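Local coordinates for protein putative uronate isomerase (Thermotoga maritima, PDB 4NAR) that may interconvert the enantiomers of lactate as a racemase, although its reaction is not established, at residues G27-V32 against R54-R59; L33-D38 against D143-I148; D43-V48 against K83-S88; N222-E227 against A235-E240. One frame throughout, in Å; residues are numbered along the deposited sequence.

Contact 1. Residues G27-V32 against R54-R59; sequences GKVKKV and RFLLER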
loop_
_atom_site.group_PDB
_atom_site.type_symbol
_atom_site.label_atom_id
_atom_site.label_comp_id
_atom_site.label_asym_id
_atom_site.label_seq_id
_atom_site.Cartn_x
_atom_site.Cartn_y
_atom_site.Cartn_z
ATOM N N GLY A 27 -19.706 24.299 5.148
ATOM C CA GLY A 27 -20.216 25.549 5.687
ATOM C C GLY A 27 -19.148 26.600 5.929
ATOM O O GLY A 27 -19.248 27.740 5.452
ATOM N N LYS A 28 -18.129 26.216 6.690
ATOM C CA LYS A 28 -16.999 27.089 6.979
ATOM C C LYS A 28 -15.712 26.484 6.425
ATOM O O LYS A 28 -15.392 25.324 6.715
ATOM C CB LYS A 28 -16.848 27.284 8.493
ATOM C CG LYS A 28 -15.540 27.981 8.906
ATOM C CD LYS A 28 -15.284 27.856 10.404
ATOM C CE LYS A 28 -14.130 28.750 10.841
ATOM N NZ LYS A 28 -13.816 28.618 12.300
ATOM N N VAL A 29 -14.972 27.249 5.627
ATOM C CA VAL A 29 -13.635 26.803 5.252
ATOM C C VAL A 29 -12.620 27.926 5.237
ATOM O O VAL A 29 -12.594 28.745 4.314
ATOM C CB VAL A 29 -13.610 26.101 3.883
ATOM C CG1 VAL A 29 -13.812 24.601 4.053
ATOM C CG2 VAL A 29 -14.662 26.698 2.953
ATOM N N LYS A 30 -11.793 27.974 6.272
ATOM C CA LYS A 30 -10.585 28.781 6.204
ATOM C C LYS A 30 -9.373 27.852 6.188
ATOM O O LYS A 30 -8.497 28.014 5.349
ATOM C CB LYS A 30 -10.511 29.838 7.322
ATOM C CG LYS A 30 -11.327 29.511 8.554
ATOM C CD LYS A 30 -11.478 30.717 9.488
ATOM C CE LYS A 30 -10.201 31.002 10.274
ATOM N NZ LYS A 30 -10.474 31.257 11.727
ATOM N N LYS A 31 -9.363 26.861 7.082
ATOM C CA LYS A 31 -8.269 25.888 7.206
ATOM C C LYS A 31 -8.728 24.471 6.815
ATOM O O LYS A 31 -9.665 23.920 7.411
ATOM C CB LYS A 31 -7.753 25.866 8.650
ATOM C CG LYS A 31 -6.462 26.623 8.920
ATOM C CD LYS A 31 -5.458 25.667 9.572
ATOM C CE LYS A 31 -4.618 26.322 10.661
ATOM N NZ LYS A 31 -3.715 25.297 11.293
ATOM N N VAL A 32 -8.045 23.882 5.836
ATOM C CA VAL A 32 -8.382 22.565 5.311
ATOM C C VAL A 32 -7.133 21.666 5.260
ATOM O O VAL A 32 -6.019 22.155 5.074
ATOM C CB VAL A 32 -8.992 22.726 3.897
ATOM C CG1 VAL A 32 -8.435 21.717 2.904
ATOM C CG2 VAL A 32 -10.512 22.682 3.953
ATOM N N ARG A 54 -9.371 24.454 -6.084
ATOM C CA ARG A 54 -9.915 25.551 -6.868
ATOM C C ARG A 54 -11.258 26.027 -6.298
ATOM O O ARG A 54 -11.437 27.213 -5.995
ATOM C CB ARG A 54 -10.078 25.116 -8.320
ATOM C CG ARG A 54 -9.782 26.213 -9.320
ATOM C CD ARG A 54 -11.051 26.831 -9.900
ATOM N NE ARG A 54 -10.786 27.372 -11.231
ATOM C CZ ARG A 54 -10.936 26.682 -12.359
ATOM N NH1 ARG A 54 -11.374 25.425 -12.320
ATOM N NH2 ARG A 54 -10.653 27.250 -13.529
ATOM N N PHE A 55 -12.186 25.086 -6.147
ATOM C CA PHE A 55 -13.495 25.359 -5.570
ATOM C C PHE A 55 -13.413 25.871 -4.141
ATOM O O PHE A 55 -14.226 26.706 -3.728
ATOM C CB PHE A 55 -14.356 24.099 -5.619
ATOM C CG PHE A 55 -14.660 23.636 -7.017
ATOM C CD1 PHE A 55 -14.819 24.555 -8.048
ATOM C CD2 PHE A 55 -14.771 22.283 -7.307
ATOM C CE1 PHE A 55 -15.100 24.133 -9.344
ATOM C CE2 PHE A 55 -15.052 21.852 -8.600
ATOM C CZ PHE A 55 -15.215 22.779 -9.618
ATOM N N LEU A 56 -12.449 25.359 -3.383
ATOM C CA LEU A 56 -12.236 25.847 -2.028
ATOM C C LEU A 56 -11.799 27.310 -2.023
ATOM O O LEU A 56 -12.212 28.073 -1.146
ATOM C CB LEU A 56 -11.206 24.992 -1.289
ATOM C CG LEU A 56 -11.707 24.018 -0.224
ATOM C CD1 LEU A 56 -13.224 23.852 -0.276
ATOM C CD2 LEU A 56 -11.004 22.686 -0.390
ATOM N N LEU A 57 -10.964 27.698 -2.984
ATOM C CA LEU A 57 -10.568 29.097 -3.104
ATOM C C LEU A 57 -11.790 30.001 -3.292
ATOM O O LEU A 57 -11.924 31.020 -2.607
ATOM C CB LEU A 57 -9.605 29.295 -4.267
ATOM C CG LEU A 57 -8.119 29.183 -3.950
ATOM C CD1 LEU A 57 -7.303 29.598 -5.167
ATOM C CD2 LEU A 57 -7.748 30.025 -2.726
ATOM N N GLU A 58 -12.682 29.608 -4.204
ATOM C CA GLU A 58 -13.879 30.390 -4.542
ATOM C C GLU A 58 -14.820 30.621 -3.359
ATOM O O GLU A 58 -15.607 31.569 -3.365
ATOM C CB GLU A 58 -14.649 29.742 -5.704
ATOM C CG GLU A 58 -14.061 30.030 -7.079
ATOM C CD GLU A 58 -14.463 28.988 -8.125
ATOM O OE1 GLU A 58 -15.433 28.225 -7.880
ATOM O OE2 GLU A 58 -13.799 28.926 -9.191
ATOM N N ARG A 59 -14.748 29.754 -2.354
ATOM C CA ARG A 59 -15.564 29.921 -1.157
ATOM C C ARG A 59 -14.785 30.445 0.050
ATOM O O ARG A 59 -15.232 30.305 1.191
ATOM C CB ARG A 59 -16.286 28.619 -0.808
ATOM C CG ARG A 59 -17.635 28.473 -1.504
ATOM C CD ARG A 59 -18.349 27.178 -1.105
ATOM N NE ARG A 59 -18.223 26.885 0.324
ATOM C CZ ARG A 59 -19.118 27.228 1.252
ATOM N NH1 ARG A 59 -20.223 27.877 0.906
ATOM N NH2 ARG A 59 -18.905 26.917 2.531
#

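Contact 2. Residues L33-D38 against D143-I148; sequences LVVHTD and DAIFFI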
loop_
_atom_site.group_PDB
_atom_site.type_symbol
_atom_site.label_atom_id
_atom_site.label_comp_id
_atom_site.label_asym_id
_atom_site.label_seq_id
_atom_site.Cartn_x
_atom_site.Cartn_y
_atom_site.Cartn_z
ATOM N N LEU A 33 -7.314 20.357 5.441
ATOM C CA LEU A 33 -6.209 19.406 5.305
ATOM C C LEU A 33 -6.534 18.353 4.254
ATOM O O LEU A 33 -7.619 17.738 4.282
ATOM C CB LEU A 33 -5.901 18.715 6.644
ATOM C CG LEU A 33 -4.821 17.617 6.672
ATOM C CD1 LEU A 33 -3.456 18.165 6.261
ATOM C CD2 LEU A 33 -4.726 16.956 8.042
ATOM N N VAL A 34 -5.594 18.139 3.332
ATOM C CA VAL A 34 -5.743 17.082 2.344
ATOM C C VAL A 34 -4.675 16.019 2.555
ATOM O O VAL A 34 -3.474 16.276 2.391
ATOM C CB VAL A 34 -5.703 17.613 0.878
ATOM C CG1 VAL A 34 -5.786 16.449 -0.125
ATOM C CG2 VAL A 34 -6.831 18.603 0.640
ATOM N N VAL A 35 -5.129 14.825 2.931
ATOM C CA VAL A 35 -4.269 13.658 3.078
ATOM C C VAL A 35 -4.319 12.869 1.759
ATOM O O VAL A 35 -5.411 12.536 1.267
ATOM C CB VAL A 35 -4.708 12.788 4.295
ATOM C CG1 VAL A 35 -3.817 11.567 4.439
ATOM C CG2 VAL A 35 -4.676 13.615 5.593
ATOM N N HIS A 36 -3.146 12.592 1.179
ATOM C CA HIS A 36 -3.055 12.004 -0.161
ATOM C C HIS A 36 -2.044 10.861 -0.214
ATOM O O HIS A 36 -1.214 10.711 0.692
ATOM C CB HIS A 36 -2.647 13.070 -1.197
ATOM C CG HIS A 36 -1.364 13.782 -0.854
ATOM N ND1 HIS A 36 -0.127 13.309 -1.229
ATOM C CD2 HIS A 36 -1.143 14.924 -0.154
ATOM C CE1 HIS A 36 0.811 14.129 -0.769
ATOM N NE2 HIS A 36 0.221 15.113 -0.120
ATOM N N THR A 37 -2.120 10.079 -1.294
ATOM C CA THR A 37 -1.182 8.993 -1.570
ATOM C C THR A 37 0.170 9.571 -2.002
ATOM O O THR A 37 0.285 10.782 -2.289
ATOM C CB THR A 37 -1.729 8.054 -2.685
ATOM O OG1 THR A 37 -1.902 8.792 -3.905
ATOM C CG2 THR A 37 -3.078 7.444 -2.276
ATOM N N ASP A 38 1.194 8.719 -2.064
ATOM C CA ASP A 38 2.541 9.215 -2.368
ATOM C C ASP A 38 2.969 8.854 -3.798
ATOM O O ASP A 38 2.156 8.321 -4.569
ATOM C CB ASP A 38 3.569 8.745 -1.327
ATOM C CG ASP A 38 3.735 7.230 -1.309
ATOM O OD1 ASP A 38 2.986 6.561 -2.063
ATOM O OD2 ASP A 38 4.595 6.710 -0.539
ATOM N N ASP A 143 -11.139 22.742 9.509
ATOM C CA ASP A 143 -12.581 22.770 9.307
ATOM C C ASP A 143 -13.026 21.538 8.529
ATOM O O ASP A 143 -14.161 21.076 8.667
ATOM C CB ASP A 143 -12.996 24.047 8.574
ATOM C CG ASP A 143 -12.761 25.297 9.402
ATOM O OD1 ASP A 143 -12.123 26.244 8.877
ATOM O OD2 ASP A 143 -13.213 25.328 10.576
ATOM N N ALA A 144 -12.130 21.015 7.698
ATOM C CA ALA A 144 -12.408 19.792 6.966
ATOM C C ALA A 144 -11.113 19.075 6.652
ATOM O O ALA A 144 -10.064 19.706 6.435
ATOM C CB ALA A 144 -13.189 20.073 5.687
ATOM N N ILE A 145 -11.191 17.748 6.656
ATOM C CA ILE A 145 -10.067 16.917 6.275
ATOM C C ILE A 145 -10.529 15.990 5.163
ATOM O O ILE A 145 -11.514 15.258 5.320
ATOM C CB ILE A 145 -9.562 16.085 7.444
ATOM C CG1 ILE A 145 -9.277 16.991 8.644
ATOM C CG2 ILE A 145 -8.299 15.336 7.030
ATOM C CD1 ILE A 145 -8.614 16.274 9.815
ATOM N N PHE A 146 -9.815 16.026 4.043
ATOM C CA PHE A 146 -10.181 15.258 2.867
ATOM C C PHE A 146 -9.138 14.194 2.655
ATOM O O PHE A 146 -7.961 14.494 2.495
ATOM C CB PHE A 146 -10.220 16.179 1.656
ATOM C CG PHE A 146 -11.114 17.371 1.844
ATOM C CD1 PHE A 146 -10.587 18.591 2.236
ATOM C CD2 PHE A 146 -12.492 17.265 1.645
ATOM C CE1 PHE A 146 -11.415 19.699 2.417
ATOM C CE2 PHE A 146 -13.322 18.360 1.827
ATOM C CZ PHE A 146 -12.782 19.583 2.210
ATOM N N PHE A 147 -9.559 12.946 2.676
ATOM C CA PHE A 147 -8.633 11.858 2.450
ATOM C C PHE A 147 -8.877 11.321 1.032
ATOM O O PHE A 147 -9.900 10.671 0.777
ATOM C CB PHE A 147 -8.871 10.733 3.457
ATOM C CG PHE A 147 -8.684 11.130 4.905
ATOM C CD1 PHE A 147 -7.509 10.803 5.586
ATOM C CD2 PHE A 147 -9.704 11.794 5.608
ATOM C CE1 PHE A 147 -7.341 11.145 6.944
ATOM C CE2 PHE A 147 -9.546 12.138 6.953
ATOM C CZ PHE A 147 -8.369 11.808 7.624
ATOM N N ILE A 148 -7.957 11.595 0.111
ATOM C CA ILE A 148 -8.065 11.058 -1.242
ATOM C C ILE A 148 -7.305 9.732 -1.266
ATOM O O ILE A 148 -6.063 9.691 -1.288
ATOM C CB ILE A 148 -7.478 12.027 -2.295
ATOM C CG1 ILE A 148 -8.059 13.435 -2.103
ATOM C CG2 ILE A 148 -7.744 11.507 -3.706
ATOM C CD1 ILE A 148 -7.409 14.502 -2.977
HETATM O O HOH W 1 -4.273 10.843 -2.855
#

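Contact 3. Residues D43-V48 against K83-S88; sequences DFTHLV and KKLGIS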
loop_
_atom_site.group_PDB
_atom_site.type_symbol
_atom_site.label_atom_id
_atom_site.label_comp_id
_atom_site.label_asym_id
_atom_site.label_seq_id
_atom_site.Cartn_x
_atom_site.Cartn_y
_atom_site.Cartn_z
ATOM N N ASP A 43 -2.262 7.209 -9.796
ATOM C CA ASP A 43 -3.712 7.344 -9.733
ATOM C C ASP A 43 -4.118 8.702 -10.293
ATOM O O ASP A 43 -3.289 9.393 -10.898
ATOM C CB ASP A 43 -4.210 7.163 -8.284
ATOM C CG ASP A 43 -3.542 8.137 -7.279
ATOM O OD1 ASP A 43 -3.322 9.345 -7.591
ATOM O OD2 ASP A 43 -3.253 7.687 -6.140
ATOM N N PHE A 44 -5.369 9.111 -10.074
ATOM C CA PHE A 44 -5.807 10.412 -10.588
ATOM C C PHE A 44 -6.011 11.498 -9.508
ATOM O O PHE A 44 -6.837 12.422 -9.673
ATOM C CB PHE A 44 -7.019 10.279 -11.537
ATOM C CG PHE A 44 -8.228 9.617 -10.916
ATOM C CD1 PHE A 44 -9.290 10.375 -10.428
ATOM C CD2 PHE A 44 -8.312 8.239 -10.830
ATOM C CE1 PHE A 44 -10.410 9.751 -9.865
ATOM C CE2 PHE A 44 -9.423 7.615 -10.269
ATOM C CZ PHE A 44 -10.471 8.369 -9.791
ATOM N N THR A 45 -5.233 11.395 -8.427
ATOM C CA THR A 45 -5.247 12.404 -7.370
ATOM C C THR A 45 -5.234 13.830 -7.919
ATOM O O THR A 45 -6.023 14.680 -7.485
ATOM C CB THR A 45 -4.040 12.276 -6.425
ATOM O OG1 THR A 45 -4.041 10.983 -5.798
ATOM C CG2 THR A 45 -4.073 13.387 -5.380
ATOM N N HIS A 46 -4.346 14.070 -8.880
ATOM C CA HIS A 46 -4.160 15.404 -9.450
ATOM C C HIS A 46 -5.462 16.034 -9.966
ATOM O O HIS A 46 -5.655 17.242 -9.821
ATOM C CB HIS A 46 -3.065 15.397 -10.530
ATOM C CG HIS A 46 -3.417 14.626 -11.773
ATOM N ND1 HIS A 46 -3.583 15.233 -12.995
ATOM C CD2 HIS A 46 -3.599 13.295 -11.973
ATOM C CE1 HIS A 46 -3.868 14.309 -13.907
ATOM N NE2 HIS A 46 -3.883 13.133 -13.314
ATOM N N LEU A 47 -6.354 15.215 -10.533
ATOM C CA LEU A 47 -7.664 15.691 -10.967
ATOM C C LEU A 47 -8.554 16.027 -9.772
ATOM O O LEU A 47 -9.393 16.923 -9.845
ATOM C CB LEU A 47 -8.379 14.652 -11.850
ATOM C CG LEU A 47 -7.849 14.270 -13.246
ATOM C CD1 LEU A 47 -8.712 13.155 -13.850
ATOM C CD2 LEU A 47 -7.792 15.464 -14.196
ATOM N N VAL A 48 -8.384 15.302 -8.673
ATOM C CA VAL A 48 -9.230 15.527 -7.502
ATOM C C VAL A 48 -8.724 16.709 -6.678
ATOM O O VAL A 48 -9.479 17.650 -6.366
ATOM C CB VAL A 48 -9.277 14.275 -6.604
ATOM C CG1 VAL A 48 -10.246 14.475 -5.424
ATOM C CG2 VAL A 48 -9.680 13.060 -7.415
ATOM N N LYS A 83 3.441 17.432 -8.590
ATOM C CA LYS A 83 3.016 16.455 -9.581
ATOM C C LYS A 83 1.798 15.673 -9.094
ATOM O O LYS A 83 0.833 15.479 -9.842
ATOM C CB LYS A 83 4.164 15.503 -9.964
ATOM C CG LYS A 83 3.706 14.321 -10.846
ATOM C CD LYS A 83 4.813 13.757 -11.736
ATOM C CE LYS A 83 5.880 12.992 -10.934
ATOM N NZ LYS A 83 6.876 12.305 -11.828
ATOM N N LYS A 84 1.838 15.234 -7.841
ATOM C CA LYS A 84 0.757 14.420 -7.279
ATOM C C LYS A 84 -0.567 15.180 -7.168
ATOM O O LYS A 84 -1.649 14.624 -7.412
ATOM C CB LYS A 84 1.159 13.888 -5.898
ATOM C CG LYS A 84 0.042 13.181 -5.161
ATOM C CD LYS A 84 -0.527 12.044 -5.997
ATOM C CE LYS A 84 -0.215 10.723 -5.356
ATOM N NZ LYS A 84 0.711 9.920 -6.137
ATOM N N LEU A 85 -0.484 16.452 -6.801
ATOM C CA LEU A 85 -1.689 17.203 -6.476
ATOM C C LEU A 85 -2.189 18.031 -7.656
ATOM O O LEU A 85 -3.379 18.386 -7.719
ATOM C CB LEU A 85 -1.430 18.089 -5.258
ATOM C CG LEU A 85 -1.079 17.277 -4.004
ATOM C CD1 LEU A 85 -0.712 18.156 -2.795
ATOM C CD2 LEU A 85 -2.237 16.302 -3.671
ATOM N N GLY A 86 -1.280 18.309 -8.593
ATOM C CA GLY A 86 -1.547 19.232 -9.676
ATOM C C GLY A 86 -1.676 20.648 -9.141
ATOM O O GLY A 86 -2.417 21.468 -9.688
ATOM N N ILE A 87 -0.958 20.936 -8.056
ATOM C CA ILE A 87 -0.978 22.262 -7.435
ATOM C C ILE A 87 0.457 22.796 -7.320
ATOM O O ILE A 87 1.372 22.059 -6.940
ATOM C CB ILE A 87 -1.625 22.205 -6.034
ATOM C CG1 ILE A 87 -3.006 21.542 -6.110
ATOM C CG2 ILE A 87 -1.719 23.600 -5.424
ATOM C CD1 ILE A 87 -3.761 21.490 -4.761
ATOM N N SER A 88 0.665 24.070 -7.644
ATOM C CA SER A 88 2.019 24.626 -7.629
ATOM C C SER A 88 2.466 24.951 -6.207
ATOM O O SER A 88 1.649 25.331 -5.361
ATOM C CB SER A 88 2.099 25.885 -8.497
ATOM O OG SER A 88 3.277 26.635 -8.226
HETATM O O HOH W 2 -0.929 9.853 -8.621
#

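Contact 4. Residues N222-E227 against A235-E240; sequences NMVYEE and ALYIDE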
loop_
_atom_site.group_PDB
_atom_site.type_symbol
_atom_site.label_atom_id
_atom_site.label_comp_id
_atom_site.label_asym_id
_atom_site.label_seq_id
_atom_site.Cartn_x
_atom_site.Cartn_y
_atom_site.Cartn_z
ATOM N N ASN A 222 -12.707 8.062 -2.324
ATOM C CA ASN A 222 -12.150 6.742 -2.591
ATOM C C ASN A 222 -12.148 6.463 -4.107
ATOM O O ASN A 222 -13.199 6.252 -4.727
ATOM C CB ASN A 222 -12.965 5.687 -1.827
ATOM C CG ASN A 222 -12.241 4.342 -1.701
ATOM O OD1 ASN A 222 -11.376 3.997 -2.523
ATOM N ND2 ASN A 222 -12.589 3.577 -0.656
HETATM N N MSE A 223 -10.957 6.485 -4.693
HETATM C CA MSE A 223 -10.794 6.321 -6.131
HETATM C C MSE A 223 -10.718 4.856 -6.541
HETATM O O MSE A 223 -10.192 4.011 -5.805
HETATM C CB MSE A 223 -9.497 6.989 -6.577
HETATM C CG MSE A 223 -9.467 8.510 -6.451
HETATM SE SE MSE A 223 -7.670 9.166 -6.854
HETATM C CE MSE A 223 -6.641 8.225 -5.501
ATOM N N VAL A 224 -11.226 4.560 -7.734
ATOM C CA VAL A 224 -10.961 3.279 -8.386
ATOM C C VAL A 224 -10.587 3.568 -9.848
ATOM O O VAL A 224 -11.188 4.445 -10.496
ATOM C CB VAL A 224 -12.171 2.314 -8.292
ATOM C CG1 VAL A 224 -11.799 0.933 -8.806
ATOM C CG2 VAL A 224 -12.668 2.210 -6.861
ATOM N N TYR A 225 -9.597 2.850 -10.371
ATOM C CA TYR A 225 -9.101 3.130 -11.710
ATOM C C TYR A 225 -8.451 1.900 -12.335
ATOM O O TYR A 225 -8.102 0.929 -11.653
ATOM C CB TYR A 225 -8.072 4.262 -11.673
ATOM C CG TYR A 225 -7.085 4.055 -10.552
ATOM C CD1 TYR A 225 -7.341 4.571 -9.288
ATOM C CD2 TYR A 225 -5.910 3.319 -10.741
ATOM C CE1 TYR A 225 -6.457 4.364 -8.233
ATOM C CE2 TYR A 225 -5.010 3.113 -9.687
ATOM C CZ TYR A 225 -5.296 3.635 -8.436
ATOM O OH TYR A 225 -4.432 3.452 -7.373
ATOM N N GLU A 226 -8.286 1.965 -13.652
ATOM C CA GLU A 226 -7.476 0.993 -14.368
ATOM C C GLU A 226 -6.160 1.636 -14.766
ATOM O O GLU A 226 -6.068 2.864 -14.896
ATOM C CB GLU A 226 -8.195 0.506 -15.618
ATOM C CG GLU A 226 -9.389 -0.357 -15.325
ATOM C CD GLU A 226 -10.431 -0.258 -16.417
ATOM O OE1 GLU A 226 -10.250 0.573 -17.345
ATOM O OE2 GLU A 226 -11.430 -1.006 -16.344
ATOM N N GLU A 227 -5.147 0.797 -14.959
ATOM C CA GLU A 227 -3.887 1.250 -15.522
ATOM C C GLU A 227 -3.521 0.377 -16.715
ATOM O O GLU A 227 -3.248 -0.820 -16.559
ATOM C CB GLU A 227 -2.770 1.215 -14.480
ATOM C CG GLU A 227 -1.433 1.629 -15.056
ATOM C CD GLU A 227 -0.462 2.087 -13.987
ATOM O OE1 GLU A 227 -0.809 1.969 -12.780
ATOM O OE2 GLU A 227 0.638 2.568 -14.360
ATOM N N ALA A 235 -14.085 5.394 -10.979
ATOM C CA ALA A 235 -15.028 5.768 -9.922
ATOM C C ALA A 235 -14.374 6.611 -8.843
ATOM O O ALA A 235 -13.194 6.434 -8.528
ATOM C CB ALA A 235 -15.661 4.532 -9.284
ATOM N N LEU A 236 -15.166 7.514 -8.275
ATOM C CA LEU A 236 -14.762 8.316 -7.132
ATOM C C LEU A 236 -15.907 8.244 -6.122
ATOM O O LEU A 236 -16.964 8.859 -6.326
ATOM C CB LEU A 236 -14.521 9.772 -7.559
ATOM C CG LEU A 236 -13.402 10.575 -6.875
ATOM C CD1 LEU A 236 -13.798 12.053 -6.702
ATOM C CD2 LEU A 236 -12.957 9.970 -5.539
ATOM N N TYR A 237 -15.727 7.470 -5.056
ATOM C CA TYR A 237 -16.779 7.327 -4.059
ATOM C C TYR A 237 -16.532 8.302 -2.909
ATOM O O TYR A 237 -15.589 8.131 -2.118
ATOM C CB TYR A 237 -16.861 5.881 -3.570
ATOM C CG TYR A 237 -17.217 4.912 -4.670
ATOM C CD1 TYR A 237 -18.207 5.222 -5.599
ATOM C CD2 TYR A 237 -16.561 3.692 -4.797
ATOM C CE1 TYR A 237 -18.544 4.338 -6.625
ATOM C CE2 TYR A 237 -16.883 2.804 -5.818
ATOM C CZ TYR A 237 -17.882 3.132 -6.731
ATOM O OH TYR A 237 -18.222 2.257 -7.751
ATOM N N ILE A 238 -17.373 9.330 -2.821
ATOM C CA ILE A 238 -17.201 10.382 -1.829
ATOM C C ILE A 238 -18.152 10.155 -0.659
ATOM O O ILE A 238 -19.348 9.966 -0.863
ATOM C CB ILE A 238 -17.474 11.768 -2.448
ATOM C CG1 ILE A 238 -16.632 11.955 -3.721
ATOM C CG2 ILE A 238 -17.226 12.877 -1.418
ATOM C CD1 ILE A 238 -16.649 13.373 -4.306
ATOM N N ASP A 239 -17.634 10.177 0.566
ATOM C CA ASP A 239 -18.472 9.921 1.720
ATOM C C ASP A 239 -17.885 10.581 2.961
ATOM O O ASP A 239 -16.812 11.195 2.900
ATOM C CB ASP A 239 -18.642 8.418 1.911
ATOM C CG ASP A 239 -19.904 8.066 2.684
ATOM O OD1 ASP A 239 -20.407 8.938 3.450
ATOM O OD2 ASP A 239 -20.379 6.912 2.542
ATOM N N GLU A 240 -18.577 10.474 4.090
ATOM C CA GLU A 240 -18.198 11.283 5.251
ATOM C C GLU A 240 -18.086 10.480 6.556
ATOM O O GLU A 240 -18.896 9.587 6.835
ATOM C CB GLU A 240 -19.160 12.483 5.420
ATOM C CG GLU A 240 -18.865 13.338 6.667
ATOM C CD GLU A 240 -19.613 14.680 6.724
ATOM O OE1 GLU A 240 -20.586 14.894 5.956
ATOM O OE2 GLU A 240 -19.221 15.532 7.566
#

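Contact 1. Residues G27-V32 against R54-R59
Leu56 reaches from helix 45-58 toward Val32 at the start of strand 31-36 and Val29 in the loop that leads into it, and its two methyls are shared out between them. CD2 of Leu56 faces CG1 of Val32 at 4.3 Å, while CD1 of Leu56 faces CG1 of Val29 at 4.4 Å. These are loose apolar contacts. Val29 is the residue of segment 27-32 most enclosed by the helix end, since its CB points toward segment 54-59 and its other methyl, CG2, lies 4.1 Å from the backbone O of Arg59. The same CG2 approaches the guanidinium of Arg59 obliquely, 4.3 Å from NH2. The Arg59 chain runs extended as far as CD, then bends at chi3 (41°), and this kink brings the guanidinium past Val29 to Gly27. There the edge of the group, rather than a face, meets the backbone: NH2 of Arg59 lies 3.1 Å from O of Gly27. The N-H...O angle is only 129° and the placing of NH2 is itself less certain, so this hydrogen bond is weak and its geometry doubtful. The contact thus passes from buried aliphatic packing to an exposed rim. It joins the first strand and the helix of the beta-alpha-beta unit made by strand 31-36, helix 45-58 and strand 63-68. Val23 of helix 12-24 touches both Leu56 and Arg59, and Phe146 of strand 144-150 touches Leu56 and Val32.

Contact 2. Residues L33-D38 against D143-I148
Paired in register, Leu33 with Ile145, Val34 with Phe146 and Val35 with Phe147, strands 31-36 and 144-150 are parallel neighbours in a seven-stranded mixed sheet; both segments fall within the lactate racemase N-terminal family region. Their short axes pass 4.7 Å apart at 17°. The backbone bonds alternate as parallel pairing requires: N of Leu33 donates to O of Ala144, O of Leu33 accepts from N of Phe146 (2.8 Å), N of Val35 donates to O of Phe146, and O of Val35 accepts from N of Ile148. On one face Val34 crosses Phe146 obliquely, and its CG1 meets CD1 of Ile148 at 3.8 Å; Leu52 and Leu56 of helix 45-58 cover Phe146 there. On the opposite face chi1 of -61° sets CG of Phe147 anti to its carbonyl carbon, which lays the ring alongside Val35, CD1 of Phe147 being 3.7 Å from CB of Val35. Phe245 meets this ring edge-to-face. Swapping Phe147 for an alanine would probably open a gap beside Val35 and leave Phe245 without its aromatic partner. Past the last direct bond a water bridges the strands, accepting from N of Thr37 at 2.8 Å and donating to O of Ile148 at 2.6 Å.

Contact 3. Residues D43-V48 against K83-S88
His46 and Leu85 bring their backbones together where helix 45-58 begins and helix 78-85 ends, their CA atoms just 4.3 Å apart. The fit is close without a conventional backbone hydrogen bond: N of His46 is 3.1 Å from O of Lys84 but at a poor angle, whereas CA of His46 directs a C-H at O of Leu85 (3.5 Å, 149° at H). Gly86 follows with positive phi (68°), and a side chain there would point at O of His46. Next to this backbone meeting, Lys84 bends its chain across Thr45, placing CD 3.5 Å from CB of Thr45. CG2 of Thr45 touches CD2 of Leu85 at 3.8 Å. Asp43 OD1 accepts from N of Thr45 (2.9 Å), closing an Asx turn, and from OG1 of the same threonine, both from one face of the carboxylate; OD2 is hydrogen-bonded to OG1 of Thr37. An alanine in place of Asp43 would probably leave both donors of Thr45, and Thr37, without their shared partner. Asp43 OD1 and Lys84 NZ stay 4.3 Å apart, beyond a salt bridge; a water accepts from NZ at 3.0 Å and is within hydrogen-bonding distance of OD1, though acceptors outnumber its protons. Because NZ additionally donates to O of Asp38 and O of Arg41, the lysine is probably held chiefly by neutral oxygens, with the carboxylate adding a favourable field.

Contact 4. Residues N222-E227 against A235-E240
Asn222 faces Tyr237 across the strands as an antiparallel hydrogen-bonded pair, with two nearly straight bonds: N of Asn222 to O of Tyr237 at 2.9 Å, and N of Tyr237 to O of Asn222 at 2.8 Å, both with N-H...O angles of 174°. CB of Asn222 rests 3.6 Å from O of Tyr237, and CG stands opposite the backbone N (chi1 -163°), which leads the amide off to OD1's partner, the hydroxyl of Thr151. The Tyr237 hydroxyl likewise bonds elsewhere, to Glu6. Next comes Met223, modelled as selenomethionine, in a non-hydrogen-bonded pair with Leu236. The two side chains lie side by side on the other face, CG of Met223 being 3.9 Å from CD2 of Leu236, and this CD2 also sits 3.7 Å from N of Asn222. Val224 returns to the face of Asn222 and pairs with Ala235: N of Val224 donates to O of Ala235 at 2.8 Å, and N of Ala235 donates back to O of Val224 at 3.1 Å. CB of Val224 lies 4.3 Å from CB of Ala235, on the face that helix 241-259 packs against. Farther on, Glu226 continues the backbone pairing with Ile232. Antiparallel axes at 168°, alternating pair types and a short connection identify a beta hairpin, strands 217-227 and 231-240, within an otherwise largely parallel mixed sheet.

How the contacts relate
Contacts 2 and 4 are wholly buried and join strands of one sheet, the former parallel, the latter antiparallel; strands 144-150 and 217-227 are neighbours, so the two meet where Ile148 packs on Met223. Contacts 1 and 3 are partly exposed and use opposite ends of helix 45-58, with centres about 18 Å apart. Contact 1 is mostly aliphatic with one weak polar link, whereas contact 3 mixes close backbone packing with water and charge. Contact 1 shares strand 31-36 with contact 2, and Asp143 bonds back to Lys30 and Lys31. Contact 3 meets contact 2 through Thr37-Asp43 and Asp38-Lys84 hydrogen bonds, and contact 4 through Phe44 against Met223.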